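Long-range contacts in putative metal-dependent hydrolase (Parabacteroides distasonis ATCC 8503, PDB 3KL7), which binds two zinc ions in a metallo-beta-lactamase-type fold and is probably a hydrolase, its substrate not being established: residues 131-136 with 162-167; 175-180 with 204-209. One frame throughout, in Å; residues are numbered along the deposited sequence.

Interaction 1: 131-136 with 162-167. With ZN (zinc ion), chain C; ZN (zinc ion), chain D.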
loop_
_atom_site.group_PDB
_atom_site.type_symbol
_atom_site.label_atom_id
_atom_site.label_comp_id
_atom_site.label_asym_id
_atom_site.label_seq_id
_atom_site.Cartn_x
_atom_site.Cartn_y
_atom_site.Cartn_z
ATOM N N ASN A 131 -6.193 13.965 -0.375
ATOM C CA ASN A 131 -5.390 15.163 -0.164
ATOM C C ASN A 131 -6.110 16.125 0.748
ATOM O O ASN A 131 -7.329 16.270 0.675
ATOM C CB ASN A 131 -5.089 15.840 -1.506
ATOM C CG ASN A 131 -4.034 15.093 -2.318
ATOM O OD1 ASN A 131 -4.367 14.290 -3.218
ATOM N ND2 ASN A 131 -2.751 15.339 -2.003
ATOM N N THR A 132 -5.360 16.789 1.611
ATOM C CA THR A 132 -5.950 17.761 2.535
ATOM C C THR A 132 -5.592 19.215 2.143
ATOM O O THR A 132 -6.308 20.144 2.490
ATOM C CB THR A 132 -5.497 17.482 3.935
ATOM O OG1 THR A 132 -4.065 17.486 3.972
ATOM C CG2 THR A 132 -6.004 16.098 4.388
ATOM N N THR A 133 -4.486 19.394 1.406
ATOM C CA THR A 133 -4.043 20.737 0.988
ATOM C C THR A 133 -5.042 21.366 0.006
ATOM O O THR A 133 -5.429 20.742 -0.980
ATOM C CB THR A 133 -2.639 20.687 0.310
ATOM O OG1 THR A 133 -1.713 20.084 1.192
ATOM C CG2 THR A 133 -2.155 22.066 -0.037
ATOM N N PRO A 134 -5.456 22.604 0.275
ATOM C CA PRO A 134 -6.405 23.266 -0.626
ATOM C C PRO A 134 -5.953 23.170 -2.076
ATOM O O PRO A 134 -4.798 23.411 -2.365
ATOM C CB PRO A 134 -6.377 24.724 -0.147
ATOM C CG PRO A 134 -6.001 24.652 1.275
ATOM C CD PRO A 134 -5.048 23.483 1.388
ATOM N N GLY A 135 -6.858 22.794 -2.969
ATOM C CA GLY A 135 -6.528 22.683 -4.393
ATOM C C GLY A 135 -5.968 21.317 -4.836
ATOM O O GLY A 135 -5.929 21.017 -6.046
ATOM N N ARG A 136 -5.539 20.487 -3.887
ATOM C CA ARG A 136 -4.954 19.184 -4.251
ATOM C C ARG A 136 -5.963 18.030 -4.256
ATOM O O ARG A 136 -5.586 16.835 -4.403
ATOM C CB ARG A 136 -3.752 18.870 -3.369
ATOM C CG ARG A 136 -2.504 19.686 -3.759
ATOM C CD ARG A 136 -1.287 19.304 -2.979
ATOM N NE ARG A 136 -0.279 20.364 -3.015
ATOM C CZ ARG A 136 0.898 20.326 -2.373
ATOM N NH1 ARG A 136 1.232 19.260 -1.631
ATOM N NH2 ARG A 136 1.743 21.352 -2.473
ATOM N N ASP A 162 -2.252 6.717 -2.065
ATOM C CA ASP A 162 -1.899 8.145 -2.222
ATOM C C ASP A 162 -2.777 9.041 -1.335
ATOM O O ASP A 162 -3.975 9.136 -1.534
ATOM C CB ASP A 162 -1.991 8.572 -3.697
ATOM C CG ASP A 162 -0.810 8.049 -4.534
ATOM O OD1 ASP A 162 0.115 7.396 -3.948
ATOM O OD2 ASP A 162 -0.790 8.298 -5.756
ATOM N N THR A 163 -2.144 9.686 -0.345
ATOM C CA THR A 163 -2.864 10.456 0.664
ATOM C C THR A 163 -1.955 11.509 1.301
ATOM O O THR A 163 -0.757 11.500 1.113
ATOM C CB THR A 163 -3.388 9.523 1.762
ATOM O OG1 THR A 163 -4.132 10.276 2.749
ATOM C CG2 THR A 163 -2.223 8.774 2.433
ATOM N N GLU A 164 -2.540 12.419 2.039
ATOM C CA GLU A 164 -1.774 13.311 2.889
ATOM C C GLU A 164 -1.998 12.881 4.342
ATOM O O GLU A 164 -2.586 11.809 4.596
ATOM C CB GLU A 164 -2.167 14.799 2.623
ATOM C CG GLU A 164 -1.357 15.421 1.450
ATOM C CD GLU A 164 -1.759 16.842 1.111
ATOM O OE1 GLU A 164 -2.839 17.022 0.501
ATOM O OE2 GLU A 164 -0.967 17.788 1.433
ATOM N N ASP A 165 -1.521 13.678 5.294
ATOM C CA ASP A 165 -1.637 13.320 6.717
ATOM C C ASP A 165 -3.047 13.570 7.211
ATOM O O ASP A 165 -3.298 14.491 7.990
ATOM C CB ASP A 165 -0.621 14.099 7.564
ATOM C CG ASP A 165 -0.701 15.617 7.340
ATOM O OD1 ASP A 165 -0.866 16.041 6.178
ATOM O OD2 ASP A 165 -0.590 16.377 8.330
ATOM N N ILE A 166 -3.966 12.728 6.772
ATOM C CA ILE A 166 -5.382 12.929 7.051
ATOM C C ILE A 166 -5.714 12.566 8.498
ATOM O O ILE A 166 -5.016 11.741 9.103
ATOM C CB ILE A 166 -6.259 12.117 6.071
ATOM C CG1 ILE A 166 -5.947 10.596 6.164
ATOM C CG2 ILE A 166 -6.054 12.610 4.672
ATOM C CD1 ILE A 166 -6.950 9.730 5.423
ATOM N N PRO A 167 -6.786 13.190 9.067
ATOM C CA PRO A 167 -7.144 12.992 10.486
ATOM C C PRO A 167 -7.610 11.581 10.822
ATOM O O PRO A 167 -7.572 11.183 11.990
ATOM C CB PRO A 167 -8.289 14.013 10.719
ATOM C CG PRO A 167 -8.858 14.260 9.403
ATOM C CD PRO A 167 -7.714 14.125 8.399
HETATM ZN ZN ZN C . -2.303 9.022 -7.323
HETATM ZN ZN ZN D . 0.594 7.807 -7.245
HETATM O O HOH W 1 -0.865 8.358 -8.608
#
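The carboxylate of E164 lies across N131, T132 and T133, the last of which opens a type II beta turn running to R136, and its OE1 is gripped by three N-H donors. N131 ND2 reaches E164 OE1 at 3.0 Å, the oxygen lying close to the amide plane, while the backbone N of T132 approaches the same OE1 at 2.8 Å along a more bent path. T133 N completes the grip with an almost straight bond to E164 OE1 (177°). All three donors sit out of the carboxylate plane, N131 ND2 on one face and the two backbone N-H groups on the other, so OE1 is clasped from both faces. The glutamate gets there with CG turned beside its own backbone N (chi1 -86°) and the chain extended beyond it (chi2 177°). E164 OE2 accepts from Q192 NE2; the T133 hydroxyl is also close to OE2, at a distance too short to be taken at face value. The guanidinium of R136 adds positive charge nearby, its NH1 4.0 Å from E164 OE2 with no N-H aimed at it; NH1 bonds instead to Q184 OE1. Beside these polar contacts, the methyl T132 CG2 packs tightly on I166 CG2, 3.5 Å away.

N131 is a second-shell residue of the dinuclear zinc site: its OD1 accepts from H140 ND1, consistent with fixing the rotation of that ligand ring, and its ND2 is held by E164 OE1. D162, which starts the other loop, is first-shell, its OD2 bridging both metals. The loops follow strands 123-128 and 155-159; 162-167 lies against helix 190-200, where D165 packs on Q192, A196 and M199 and forms a salt bridge with K195.

Interaction 2: 175-180 with 204-209. With ZN (zinc ion), chain D.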
loop_
_atom_site.group_PDB
_atom_site.type_symbol
_atom_site.label_atom_id
_atom_site.label_comp_id
_atom_site.label_asym_id
_atom_site.label_seq_id
_atom_site.Cartn_x
_atom_site.Cartn_y
_atom_site.Cartn_z
ATOM N N ILE A 175 -1.038 -1.218 14.111
ATOM C CA ILE A 175 -0.399 -1.428 12.828
ATOM C C ILE A 175 1.042 -1.870 13.054
ATOM O O ILE A 175 1.811 -1.180 13.695
ATOM C CB ILE A 175 -0.451 -0.164 11.954
ATOM C CG1 ILE A 175 -1.928 0.267 11.706
ATOM C CG2 ILE A 175 0.264 -0.396 10.631
ATOM C CD1 ILE A 175 -2.771 -0.730 10.855
ATOM N N ASP A 176 1.387 -3.057 12.557
ATOM C CA ASP A 176 2.764 -3.568 12.657
ATOM C C ASP A 176 3.671 -2.926 11.593
ATOM O O ASP A 176 4.797 -2.541 11.878
ATOM C CB ASP A 176 2.779 -5.095 12.497
ATOM C CG ASP A 176 2.123 -5.815 13.671
ATOM O OD1 ASP A 176 2.794 -5.994 14.725
ATOM O OD2 ASP A 176 0.938 -6.218 13.535
ATOM N N ILE A 177 3.167 -2.834 10.369
ATOM C CA ILE A 177 3.966 -2.329 9.228
ATOM C C ILE A 177 3.152 -1.333 8.420
ATOM O O ILE A 177 2.020 -1.579 8.104
ATOM C CB ILE A 177 4.397 -3.482 8.277
ATOM C CG1 ILE A 177 5.250 -4.519 9.023
ATOM C CG2 ILE A 177 5.187 -2.901 7.051
ATOM C CD1 ILE A 177 5.201 -5.935 8.428
ATOM N N ALA A 178 3.743 -0.200 8.092
ATOM C CA ALA A 178 3.027 0.811 7.347
ATOM C C ALA A 178 3.828 1.311 6.199
ATOM O O ALA A 178 5.023 1.503 6.301
ATOM C CB ALA A 178 2.609 1.991 8.275
ATOM N N PHE A 179 3.147 1.522 5.094
ATOM C CA PHE A 179 3.706 2.176 3.952
ATOM C C PHE A 179 3.005 3.505 3.776
ATOM O O PHE A 179 1.805 3.546 3.550
ATOM C CB PHE A 179 3.529 1.300 2.689
ATOM C CG PHE A 179 4.285 -0.014 2.755
ATOM C CD1 PHE A 179 3.767 -1.092 3.465
ATOM C CD2 PHE A 179 5.503 -0.156 2.136
ATOM C CE1 PHE A 179 4.456 -2.278 3.539
ATOM C CE2 PHE A 179 6.196 -1.338 2.213
ATOM C CZ PHE A 179 5.677 -2.398 2.915
ATOM N N LEU A 180 3.766 4.592 3.892
ATOM C CA LEU A 180 3.251 5.954 3.657
ATOM C C LEU A 180 3.932 6.587 2.442
ATOM O O LEU A 180 5.160 6.423 2.250
ATOM C CB LEU A 180 3.500 6.830 4.885
ATOM C CG LEU A 180 2.777 6.360 6.133
ATOM C CD1 LEU A 180 3.132 7.258 7.356
ATOM C CD2 LEU A 180 1.256 6.319 5.876
ATOM N N ILE A 204 6.874 -0.521 12.329
ATOM C CA ILE A 204 7.810 -0.439 11.210
ATOM C C ILE A 204 7.231 0.439 10.136
ATOM O O ILE A 204 6.075 0.294 9.791
ATOM C CB ILE A 204 8.106 -1.842 10.646
ATOM C CG1 ILE A 204 8.960 -2.617 11.651
ATOM C CG2 ILE A 204 8.819 -1.742 9.279
ATOM C CD1 ILE A 204 8.798 -4.070 11.583
ATOM N N LEU A 205 8.039 1.378 9.614
ATOM C CA LEU A 205 7.550 2.323 8.597
ATOM C C LEU A 205 8.419 2.282 7.370
ATOM O O LEU A 205 9.601 2.587 7.437
ATOM C CB LEU A 205 7.512 3.777 9.156
ATOM C CG LEU A 205 7.162 4.915 8.117
ATOM C CD1 LEU A 205 5.738 4.801 7.671
ATOM C CD2 LEU A 205 7.417 6.325 8.688
ATOM N N TYR A 206 7.824 1.912 6.241
ATOM C CA TYR A 206 8.496 2.004 4.948
ATOM C C TYR A 206 7.961 3.218 4.178
ATOM O O TYR A 206 6.845 3.165 3.631
ATOM C CB TYR A 206 8.212 0.757 4.085
ATOM C CG TYR A 206 8.858 -0.542 4.558
ATOM C CD1 TYR A 206 10.145 -0.862 4.200
ATOM C CD2 TYR A 206 8.146 -1.455 5.334
ATOM C CE1 TYR A 206 10.731 -2.045 4.619
ATOM C CE2 TYR A 206 8.720 -2.636 5.750
ATOM C CZ TYR A 206 10.012 -2.927 5.390
ATOM O OH TYR A 206 10.592 -4.105 5.804
ATOM N N PRO A 207 8.744 4.307 4.108
ATOM C CA PRO A 207 8.343 5.304 3.146
ATOM C C PRO A 207 8.310 4.709 1.737
ATOM O O PRO A 207 9.240 3.996 1.340
ATOM C CB PRO A 207 9.456 6.359 3.249
ATOM C CG PRO A 207 10.541 5.714 3.952
ATOM C CD PRO A 207 9.941 4.708 4.837
ATOM N N TYR A 208 7.258 4.992 0.985
ATOM C CA TYR A 208 7.216 4.551 -0.387
ATOM C C TYR A 208 6.596 5.606 -1.296
ATOM O O TYR A 208 6.217 6.706 -0.833
ATOM C CB TYR A 208 6.549 3.157 -0.487
ATOM C CG TYR A 208 5.016 3.087 -0.590
ATOM C CD1 TYR A 208 4.187 4.096 -0.080
ATOM C CD2 TYR A 208 4.415 1.980 -1.148
ATOM C CE1 TYR A 208 2.820 4.010 -0.173
ATOM C CE2 TYR A 208 3.046 1.875 -1.244
ATOM C CZ TYR A 208 2.245 2.887 -0.761
ATOM O OH TYR A 208 0.863 2.771 -0.869
ATOM N N HIS A 209 6.544 5.320 -2.590
ATOM C CA HIS A 209 5.977 6.265 -3.536
ATOM C C HIS A 209 6.652 7.636 -3.299
ATOM O O HIS A 209 5.977 8.673 -3.276
ATOM C CB HIS A 209 4.427 6.348 -3.301
ATOM C CG HIS A 209 3.656 7.069 -4.382
ATOM N ND1 HIS A 209 3.441 8.430 -4.364
ATOM C CD2 HIS A 209 2.996 6.602 -5.474
ATOM C CE1 HIS A 209 2.710 8.777 -5.416
ATOM N NE2 HIS A 209 2.428 7.690 -6.105
HETATM ZN ZN ZN D . 0.594 7.807 -7.245
HETATM O O HOH W 1 -0.865 8.358 -8.608
#
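With chi1 of F179 at -64° and of Y206 at -70°, both rings swing beside their own backbone N and project together from neighbouring strands. Their planes are only 10° apart, but the rings are displaced and share little overlap; the close touch is F179 CE2 on Y206 CB, 3.5 Å. Y206 in turn receives I177 CG2 in plane at its ring edge. Y208 is turned differently, its CG between backbone N and carbonyl carbon, and F179 CB sits 3.8 Å from the ring centroid, squarely over one face, a CH-pi contact. On the other side of the sheet, L205 CD1 meets L180 CD1 at 3.6 Å, the two leucine side chains running across one another.

Parallel pairing joins the backbones, from I204 N to D176 O (2.9 Å) through to a nearly straight bond from Y208 N to L180 O (2.8 Å), with L180 N to Y206 O weak. H209 follows directly on strand 204-208 and binds the zinc of chain D through NE2 at 2.2 Å. These strands form a beta-alpha-beta unit with helix 190-200, which covers A178, L180 and L205, whereas strand 19-23 meets I177, I204 and Y206 through F22.

How the interactions relate
Both contacts serve the same dinuclear zinc site, but from different levels of the fold. Interaction 2 is buried within a sheet, where regular parallel backbone bonds and apolar or aromatic packing dominate; interaction 1 is a partly buried meeting of two loops, held largely by a single carboxylate and its polar donors. They converge at the metals: D162 from 162-167 and H209 from 204-209 both bind the zinc of chain D, with D162 OD1 3.2 Å from H209 NE2, and water 1 is a ligand of both zincs. Helix 190-200 touches each contact, packing on the strands of interaction 2 and meeting the 162-167 loop through both polar (Q192, K195) and apolar (A196, M199) side chains.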